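Local coordinates for ribokinase (Giardia lamblia, PDB 6WHJ), which probably phosphorylates D-ribose at O-5 with ATP and a divalent cation, most likely magnesium, yielding D-ribose 5-phosphate, as a homodimeric member of the PfkB carbohydrate kinase family, at residues Gly53-Phe64 against His80-Asn88; Ile247-Val258 against Ile301-Ser312. All blocks are in the same frame, centred on the assembly; numbering follows the deposited sequence.

Overall arrangement
Contacts 1 and 2 sit at the two ends of the large central sheet of one PfkB-family chain, their centres about 27 Å apart. In contact 1 the loop after helix 72-84 meets helix 44-55 and strand 62-69; Ala62, Phe64, Tyr81 and Ile86 are buried and Gly85 is at the surface. In contact 2 helix 301-318 lies against the hairpin of strands 245-249 and 255-258; its isoleucines, alanines and Val258 are buried, while Glu254, Asp302 and Arg309 are exposed. Contact 1 combines a backbone bridge with proline and aromatic packing, contact 2 an aliphatic layer with a salt-bridge network at its outer margin. The two meet where Val55 CG1 packs on Phe310 CE2, 3.5 Å away.

Contact 1 (Gly53-Phe64 against His80-Asn88); sequences GKVLRDPSRAFF and HYRELGIPN
Phe64 lies against Tyr81 with the two rings near parallel (planes at 15°) but strongly displaced, so that little of one covers the other. The phenol end leads: Tyr81 OH stands over one face of the Phe64 ring, 3.3 Å from Phe64 CD2, while Tyr81 CZ and CE2 lie along Phe64 CD2 and CB. Pro87 makes the second patch, its CD against Ala62 O and Ser60 CA and its CB beside Phe63 CD1; nearby, Pro59 CB sits on Gly85 O. The ring of Phe63, with CG anti to the backbone N (chi1 -169°), runs on past Pro87 to bring one face over Asn88 CA. Deeper in, Ile86 reaches with CD1 to Gly53 CA (3.7 Å) and with CG2 to Ala62 CB. Phe64 and Asn88 are bridged: Phe64 N donates to Pro87 O at 3.2 Å, and Phe64 is also backbone-bonded to Cys89. This join lies within the beta-alpha-beta unit of strand 62-69, helix 72-84 and strand 91-93, a right-handed crossover in the Rossmann-like core of PfkB kinases. Gly85, at positive phi, ends helix 72-84 in a Schellman motif. Asn88 ND2 reaches back to Ile86 O in the carbonyl plane, while its OD1 takes the N-H of Ile90. On the facing loop, Asp58 OD1 receives Ser60 N in an Asx turn, and Ser60 OG donates to Asp58 OD2. Tyr81 OH also hydrogen-bonds Ser46, a predicted substrate-binding residue.

Contact 2 (Ile247-Val258 against Ile301-Ser312); sequences IVQTKSYESRTV and IDTIAEAARFAS
Ile247 and Ile301 run alongside each other in opposing senses, CG2 of the first 3.8 Å from CG1 of the second, and start an aliphatic layer between the 245-249/255-258 hairpin and helix 301-318. Ile247 CD1 carries on to Ile304 CG2 and Ala308 CB, and comes within 3.5 Å of Ala305 CA. The small Ala305 and Ala308 sit under the strands, consistent with the close approach of strand 255-258, whose axis passes 8.8 Å from that of segment 301-312 and runs nearly with it, at 14°. Val258 straddles the next turn, with CG2 on Ala308 CB and CG1 at Arg309 CG and Ser312 OG. At the other end, with CG1 anti to the backbone N (chi1 -164°) and the chain extended, Ile301 CD1 reaches the hairpin at Glu254 O. Phe235 of the neighbouring strand 235-239 touches Ile247, Ile301 and Ile304.

The charged interactions gather on Arg256. Its chain bends at chi2 (-60°), and its guanidinium lies with one face over Ile301 CG2. NE donates to Asp302 OD2 at 2.9 Å, on the syn side but tilted out of the carboxylate plane, and NH2 adds a weak bond to OD1. NH1 donates in the guanidinium plane to Glu254 OE2 (2.9 Å) and to Ser255 O, which it meets from above the carbonyl plane.

One water joins the far end, donating to Val258 O and hydrogen-bonding Ser312 OG.

Glu254 and Ser255, on the hairpin itself, set the guanidinium, whose positive charge the two carboxylates probably stabilise, and Asp302 alone ties it to the first turn of the helix.

Contact 1 (Gly53-Phe64 against His80-Asn88)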
# COMPACT_ATOMS: atom_id res chain seq x y z
N GLY B 53 14.59 22.45 -7.68
CA GLY B 53 16.01 22.39 -7.38
C GLY B 53 16.85 21.80 -8.50
O GLY B 53 17.97 22.23 -8.73
N LYS B 54 16.30 20.82 -9.24
CA LYS B 54 17.09 20.18 -10.29
C LYS B 54 17.10 20.98 -11.59
O LYS B 54 18.08 20.91 -12.34
CB LYS B 54 16.57 18.77 -10.57
CG LYS B 54 16.79 17.78 -9.45
CD LYS B 54 16.55 16.37 -9.97
CE LYS B 54 16.91 15.31 -8.96
NZ LYS B 54 16.22 14.04 -9.33
N VAL B 55 16.04 21.73 -11.87
CA VAL B 55 15.98 22.49 -13.10
C VAL B 55 16.55 23.89 -12.89
O VAL B 55 16.94 24.55 -13.87
CB VAL B 55 14.52 22.51 -13.61
CG1 VAL B 55 14.37 23.39 -14.83
CG2 VAL B 55 14.06 21.09 -13.95
N LEU B 56 16.66 24.34 -11.65
CA LEU B 56 17.26 25.62 -11.35
C LEU B 56 18.75 25.59 -11.63
O LEU B 56 19.41 24.55 -11.49
CB LEU B 56 17.03 25.96 -9.88
CG LEU B 56 15.75 26.71 -9.54
CD1 LEU B 56 15.66 26.84 -8.03
CD2 LEU B 56 15.72 28.07 -10.22
N ARG B 57 19.28 26.74 -12.05
CA ARG B 57 20.73 26.89 -12.18
C ARG B 57 21.41 26.73 -10.83
O ARG B 57 22.31 25.89 -10.66
CB ARG B 57 21.05 28.25 -12.81
N ASP B 58 20.99 27.52 -9.84
CA ASP B 58 21.42 27.39 -8.46
C ASP B 58 20.24 26.89 -7.63
O ASP B 58 19.22 27.59 -7.53
CB ASP B 58 21.93 28.74 -7.92
CG ASP B 58 21.97 28.80 -6.39
OD1 ASP B 58 22.26 27.77 -5.74
OD2 ASP B 58 21.77 29.91 -5.85
N PRO B 59 20.31 25.68 -7.07
CA PRO B 59 19.14 25.13 -6.36
C PRO B 59 18.69 25.94 -5.16
O PRO B 59 17.53 25.82 -4.76
CB PRO B 59 19.60 23.73 -5.94
CG PRO B 59 20.79 23.43 -6.78
CD PRO B 59 21.42 24.72 -7.18
N SER B 60 19.55 26.80 -4.60
CA SER B 60 19.18 27.52 -3.38
C SER B 60 18.05 28.52 -3.60
O SER B 60 17.58 29.11 -2.62
CB SER B 60 20.40 28.21 -2.78
OG SER B 60 20.72 29.39 -3.50
N ARG B 61 17.59 28.71 -4.83
CA ARG B 61 16.46 29.61 -5.10
C ARG B 61 15.11 28.96 -4.80
O ARG B 61 14.10 29.67 -4.73
CB ARG B 61 16.49 30.04 -6.57
CG ARG B 61 17.86 30.42 -7.07
CD ARG B 61 17.77 31.26 -8.33
NE ARG B 61 17.54 32.66 -8.00
CZ ARG B 61 17.44 33.63 -8.90
NH1 ARG B 61 17.56 33.36 -10.20
NH2 ARG B 61 17.23 34.87 -8.50
N ALA B 62 15.07 27.64 -4.65
CA ALA B 62 13.87 26.95 -4.23
C ALA B 62 13.86 26.80 -2.71
O ALA B 62 14.90 26.80 -2.05
CB ALA B 62 13.77 25.58 -4.89
N PHE B 63 12.66 26.68 -2.15
CA PHE B 63 12.49 26.57 -0.71
C PHE B 63 11.27 25.71 -0.46
O PHE B 63 10.18 26.03 -0.94
CB PHE B 63 12.33 27.96 -0.07
CG PHE B 63 12.42 27.97 1.44
CD1 PHE B 63 13.64 27.80 2.08
CD2 PHE B 63 11.29 28.19 2.22
CE1 PHE B 63 13.72 27.82 3.46
CE2 PHE B 63 11.37 28.21 3.60
CZ PHE B 63 12.58 28.02 4.22
N PHE B 64 11.45 24.59 0.25
CA PHE B 64 10.34 23.68 0.51
C PHE B 64 9.86 23.86 1.94
O PHE B 64 10.67 23.94 2.87
CB PHE B 64 10.75 22.22 0.26
CG PHE B 64 9.66 21.23 0.61
CD1 PHE B 64 8.39 21.34 0.05
CD2 PHE B 64 9.92 20.16 1.47
CE1 PHE B 64 7.39 20.44 0.37
CE2 PHE B 64 8.92 19.25 1.79
CZ PHE B 64 7.66 19.38 1.24
N HIS B 80 17.96 13.92 2.58
CA HIS B 80 17.90 13.91 1.12
C HIS B 80 17.95 15.32 0.57
O HIS B 80 18.64 15.58 -0.43
CB HIS B 80 16.62 13.20 0.66
CG HIS B 80 16.51 13.06 -0.83
ND1 HIS B 80 17.50 12.51 -1.60
CD2 HIS B 80 15.50 13.39 -1.68
CE1 HIS B 80 17.12 12.51 -2.87
NE2 HIS B 80 15.92 13.04 -2.94
N TYR B 81 17.25 16.26 1.21
CA TYR B 81 17.28 17.64 0.75
C TYR B 81 18.67 18.23 0.89
O TYR B 81 19.10 19.01 0.03
CB TYR B 81 16.24 18.47 1.52
CG TYR B 81 14.91 18.53 0.81
CD1 TYR B 81 14.05 17.44 0.84
CD2 TYR B 81 14.51 19.67 0.12
CE1 TYR B 81 12.82 17.48 0.18
CE2 TYR B 81 13.28 19.71 -0.54
CZ TYR B 81 12.45 18.62 -0.50
OH TYR B 81 11.23 18.64 -1.14
N ARG B 82 19.40 17.85 1.94
CA ARG B 82 20.77 18.34 2.10
C ARG B 82 21.65 17.91 0.94
O ARG B 82 22.34 18.74 0.33
CB ARG B 82 21.37 17.87 3.43
CG ARG B 82 20.85 18.61 4.66
CD ARG B 82 21.62 18.25 5.94
NE ARG B 82 21.25 16.95 6.50
CZ ARG B 82 20.28 16.79 7.40
NH1 ARG B 82 19.60 17.85 7.84
NH2 ARG B 82 19.99 15.58 7.87
N GLU B 83 21.60 16.63 0.57
CA GLU B 83 22.42 16.17 -0.55
C GLU B 83 22.03 16.86 -1.85
O GLU B 83 22.88 17.03 -2.74
CB GLU B 83 22.31 14.65 -0.69
N LEU B 84 20.77 17.30 -1.98
CA LEU B 84 20.34 18.02 -3.18
C LEU B 84 20.69 19.50 -3.11
O LEU B 84 20.71 20.17 -4.15
CB LEU B 84 18.83 17.87 -3.39
CG LEU B 84 18.28 16.51 -3.83
CD1 LEU B 84 16.76 16.56 -3.91
CD2 LEU B 84 18.88 16.08 -5.14
N GLY B 85 20.96 20.03 -1.92
CA GLY B 85 21.27 21.43 -1.75
C GLY B 85 20.09 22.36 -1.86
O GLY B 85 20.26 23.52 -2.26
N ILE B 86 18.89 21.91 -1.49
CA ILE B 86 17.66 22.68 -1.61
C ILE B 86 17.27 23.17 -0.22
O ILE B 86 16.92 22.36 0.65
CB ILE B 86 16.53 21.85 -2.23
CG1 ILE B 86 16.96 21.28 -3.58
CG2 ILE B 86 15.28 22.69 -2.35
CD1 ILE B 86 15.91 20.39 -4.23
N PRO B 87 17.27 24.47 0.03
CA PRO B 87 16.85 24.98 1.34
C PRO B 87 15.41 24.60 1.65
O PRO B 87 14.58 24.46 0.76
CB PRO B 87 17.00 26.50 1.21
CG PRO B 87 17.94 26.70 0.06
CD PRO B 87 17.66 25.56 -0.88
N ASN B 88 15.12 24.46 2.94
CA ASN B 88 13.77 24.10 3.35
C ASN B 88 13.62 24.47 4.82
O ASN B 88 14.59 24.81 5.49
CB ASN B 88 13.51 22.61 3.13
CG ASN B 88 14.42 21.75 3.94
OD1 ASN B 88 14.19 21.54 5.13
ND2 ASN B 88 15.47 21.24 3.31

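Contact 2 (Ile247-Val258 against Ile301-Ser312)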
# COMPACT_ATOMS: atom_id res chain seq x y z
N ILE B 247 -3.05 27.81 -22.09
CA ILE B 247 -3.07 28.98 -21.23
C ILE B 247 -4.22 29.87 -21.67
O ILE B 247 -4.28 30.28 -22.84
CB ILE B 247 -1.73 29.73 -21.29
CG1 ILE B 247 -0.60 28.81 -20.86
CG2 ILE B 247 -1.78 30.96 -20.39
CD1 ILE B 247 0.76 29.32 -21.24
N VAL B 248 -5.12 30.19 -20.75
CA VAL B 248 -6.23 31.08 -21.02
C VAL B 248 -6.15 32.24 -20.06
O VAL B 248 -6.02 32.04 -18.84
CB VAL B 248 -7.59 30.37 -20.90
CG1 VAL B 248 -8.72 31.32 -21.28
CG2 VAL B 248 -7.63 29.13 -21.78
N GLN B 249 -6.21 33.46 -20.59
CA GLN B 249 -6.26 34.66 -19.77
C GLN B 249 -7.68 34.88 -19.27
O GLN B 249 -8.64 34.68 -20.01
CB GLN B 249 -5.82 35.88 -20.57
CG GLN B 249 -5.52 37.09 -19.72
CD GLN B 249 -4.75 38.15 -20.47
OE1 GLN B 249 -4.53 38.03 -21.67
NE2 GLN B 249 -4.28 39.16 -19.75
N THR B 250 -7.81 35.30 -18.01
CA THR B 250 -9.14 35.67 -17.52
C THR B 250 -9.62 36.97 -18.17
O THR B 250 -8.84 37.76 -18.70
CB THR B 250 -9.13 35.81 -16.00
OG1 THR B 250 -8.20 36.83 -15.60
CG2 THR B 250 -8.74 34.49 -15.33
N LYS B 251 -10.94 37.15 -18.17
CA LYS B 251 -11.63 38.36 -18.66
C LYS B 251 -11.61 38.49 -20.18
O LYS B 251 -12.65 38.72 -20.79
CB LYS B 251 -11.06 39.65 -18.05
CG LYS B 251 -10.91 39.66 -16.53
CD LYS B 251 -12.20 39.34 -15.80
CE LYS B 251 -11.95 39.16 -14.30
NZ LYS B 251 -12.83 38.11 -13.70
N SER B 252 -10.44 38.33 -20.81
CA SER B 252 -10.31 38.46 -22.26
C SER B 252 -10.34 37.14 -23.00
O SER B 252 -10.72 37.11 -24.17
CB SER B 252 -9.00 39.17 -22.63
OG SER B 252 -7.88 38.35 -22.33
N TYR B 253 -9.94 36.06 -22.33
CA TYR B 253 -9.87 34.70 -22.88
C TYR B 253 -8.87 34.58 -24.04
O TYR B 253 -9.01 33.69 -24.88
CB TYR B 253 -11.26 34.20 -23.28
CG TYR B 253 -12.23 34.30 -22.12
CD1 TYR B 253 -12.14 33.45 -21.04
CD2 TYR B 253 -13.20 35.30 -22.10
CE1 TYR B 253 -13.00 33.56 -19.97
CE2 TYR B 253 -14.08 35.41 -21.03
CZ TYR B 253 -13.97 34.54 -19.96
OH TYR B 253 -14.83 34.66 -18.89
N GLU B 254 -7.83 35.42 -24.05
CA GLU B 254 -6.72 35.14 -24.94
C GLU B 254 -6.11 33.80 -24.59
O GLU B 254 -6.03 33.42 -23.42
CB GLU B 254 -5.64 36.24 -24.89
CG GLU B 254 -5.96 37.44 -25.75
CD GLU B 254 -5.82 37.11 -27.23
OE1 GLU B 254 -6.69 37.56 -28.03
OE2 GLU B 254 -4.86 36.40 -27.60
N SER B 255 -5.74 33.04 -25.62
CA SER B 255 -5.32 31.67 -25.44
C SER B 255 -3.98 31.45 -26.12
O SER B 255 -3.71 32.03 -27.18
CB SER B 255 -6.42 30.73 -25.99
OG SER B 255 -5.96 29.41 -26.18
N ARG B 256 -3.12 30.63 -25.49
CA ARG B 256 -1.88 30.17 -26.10
C ARG B 256 -1.81 28.65 -25.94
O ARG B 256 -1.96 28.13 -24.84
CB ARG B 256 -0.66 30.84 -25.44
CG ARG B 256 -0.56 32.36 -25.67
CD ARG B 256 -0.47 32.73 -27.14
NE ARG B 256 -0.19 34.15 -27.35
CZ ARG B 256 -1.11 35.11 -27.45
NH1 ARG B 256 -2.41 34.83 -27.36
NH2 ARG B 256 -0.74 36.36 -27.64
N THR B 257 -1.55 27.96 -27.05
CA THR B 257 -1.43 26.50 -27.05
C THR B 257 0.05 26.14 -26.98
O THR B 257 0.87 26.72 -27.71
CB THR B 257 -2.07 25.90 -28.30
OG1 THR B 257 -3.50 25.91 -28.17
CG2 THR B 257 -1.61 24.47 -28.52
N VAL B 258 0.40 25.19 -26.12
CA VAL B 258 1.78 24.76 -25.92
C VAL B 258 1.80 23.25 -26.08
O VAL B 258 1.43 22.52 -25.15
CB VAL B 258 2.33 25.18 -24.55
CG1 VAL B 258 3.77 24.70 -24.38
CG2 VAL B 258 2.26 26.69 -24.37
N ILE B 301 0.61 37.16 -21.37
CA ILE B 301 0.29 35.77 -21.69
C ILE B 301 1.42 35.13 -22.49
O ILE B 301 1.63 33.91 -22.41
CB ILE B 301 -1.05 35.65 -22.44
CG1 ILE B 301 -1.52 34.20 -22.41
CG2 ILE B 301 -0.89 36.10 -23.88
CD1 ILE B 301 -2.83 33.96 -23.12
N ASP B 302 2.20 35.91 -23.23
CA ASP B 302 3.31 35.31 -23.96
C ASP B 302 4.45 34.93 -23.03
O ASP B 302 5.14 33.92 -23.27
CB ASP B 302 3.78 36.25 -25.07
CG ASP B 302 2.78 36.34 -26.20
OD1 ASP B 302 2.37 37.47 -26.57
OD2 ASP B 302 2.37 35.27 -26.71
N THR B 303 4.66 35.70 -21.95
CA THR B 303 5.63 35.30 -20.93
C THR B 303 5.21 34.00 -20.26
O THR B 303 6.03 33.12 -20.03
CB THR B 303 5.79 36.41 -19.88
OG1 THR B 303 6.22 37.63 -20.51
CG2 THR B 303 6.82 35.99 -18.83
N ILE B 304 3.91 33.88 -19.95
CA ILE B 304 3.38 32.63 -19.41
C ILE B 304 3.58 31.51 -20.41
O ILE B 304 3.90 30.37 -20.03
CB ILE B 304 1.90 32.80 -19.03
CG1 ILE B 304 1.71 34.04 -18.15
CG2 ILE B 304 1.34 31.53 -18.38
CD1 ILE B 304 2.47 33.97 -16.83
N ALA B 305 3.41 31.81 -21.70
CA ALA B 305 3.58 30.79 -22.72
C ALA B 305 5.04 30.33 -22.81
O ALA B 305 5.30 29.13 -22.94
CB ALA B 305 3.11 31.30 -24.08
N GLU B 306 5.99 31.26 -22.69
CA GLU B 306 7.39 30.86 -22.78
C GLU B 306 7.78 29.97 -21.60
O GLU B 306 8.54 29.01 -21.76
CB GLU B 306 8.31 32.08 -22.86
CG GLU B 306 9.78 31.68 -23.02
CD GLU B 306 10.73 32.85 -23.11
OE1 GLU B 306 11.94 32.64 -22.84
OE2 GLU B 306 10.29 33.97 -23.46
N ALA B 307 7.26 30.27 -20.40
CA ALA B 307 7.53 29.41 -19.26
C ALA B 307 6.97 28.01 -19.48
O ALA B 307 7.60 27.01 -19.10
CB ALA B 307 6.95 30.04 -17.99
N ALA B 308 5.80 27.90 -20.11
CA ALA B 308 5.20 26.60 -20.34
C ALA B 308 5.91 25.82 -21.45
O ALA B 308 5.98 24.58 -21.37
CB ALA B 308 3.71 26.76 -20.67
N ARG B 309 6.46 26.50 -22.46
CA ARG B 309 7.27 25.80 -23.46
C ARG B 309 8.47 25.14 -22.80
O ARG B 309 8.82 24.00 -23.10
CB ARG B 309 7.75 26.76 -24.55
CG ARG B 309 6.70 27.14 -25.58
CD ARG B 309 7.32 27.95 -26.73
NE ARG B 309 7.47 29.38 -26.43
CZ ARG B 309 6.51 30.29 -26.63
NH1 ARG B 309 5.33 29.92 -27.11
NH2 ARG B 309 6.72 31.56 -26.33
N PHE B 310 9.11 25.86 -21.87
CA PHE B 310 10.22 25.30 -21.12
C PHE B 310 9.76 24.10 -20.29
O PHE B 310 10.41 23.05 -20.30
CB PHE B 310 10.79 26.41 -20.24
CG PHE B 310 11.95 26.02 -19.37
CD1 PHE B 310 13.24 26.11 -19.84
CD2 PHE B 310 11.75 25.63 -18.06
CE1 PHE B 310 14.32 25.78 -19.03
CE2 PHE B 310 12.81 25.30 -17.25
CZ PHE B 310 14.09 25.38 -17.73
N ALA B 311 8.60 24.22 -19.65
CA ALA B 311 8.11 23.13 -18.81
C ALA B 311 7.78 21.90 -19.64
O ALA B 311 7.97 20.77 -19.18
CB ALA B 311 6.89 23.58 -18.01
N SER B 312 7.27 22.10 -20.87
CA SER B 312 6.99 20.96 -21.75
C SER B 312 8.25 20.18 -22.09
O SER B 312 8.26 18.95 -22.05
CB SER B 312 6.30 21.44 -23.03
OG SER B 312 5.08 22.11 -22.72
O HOH W 1 2.56 21.46 -22.94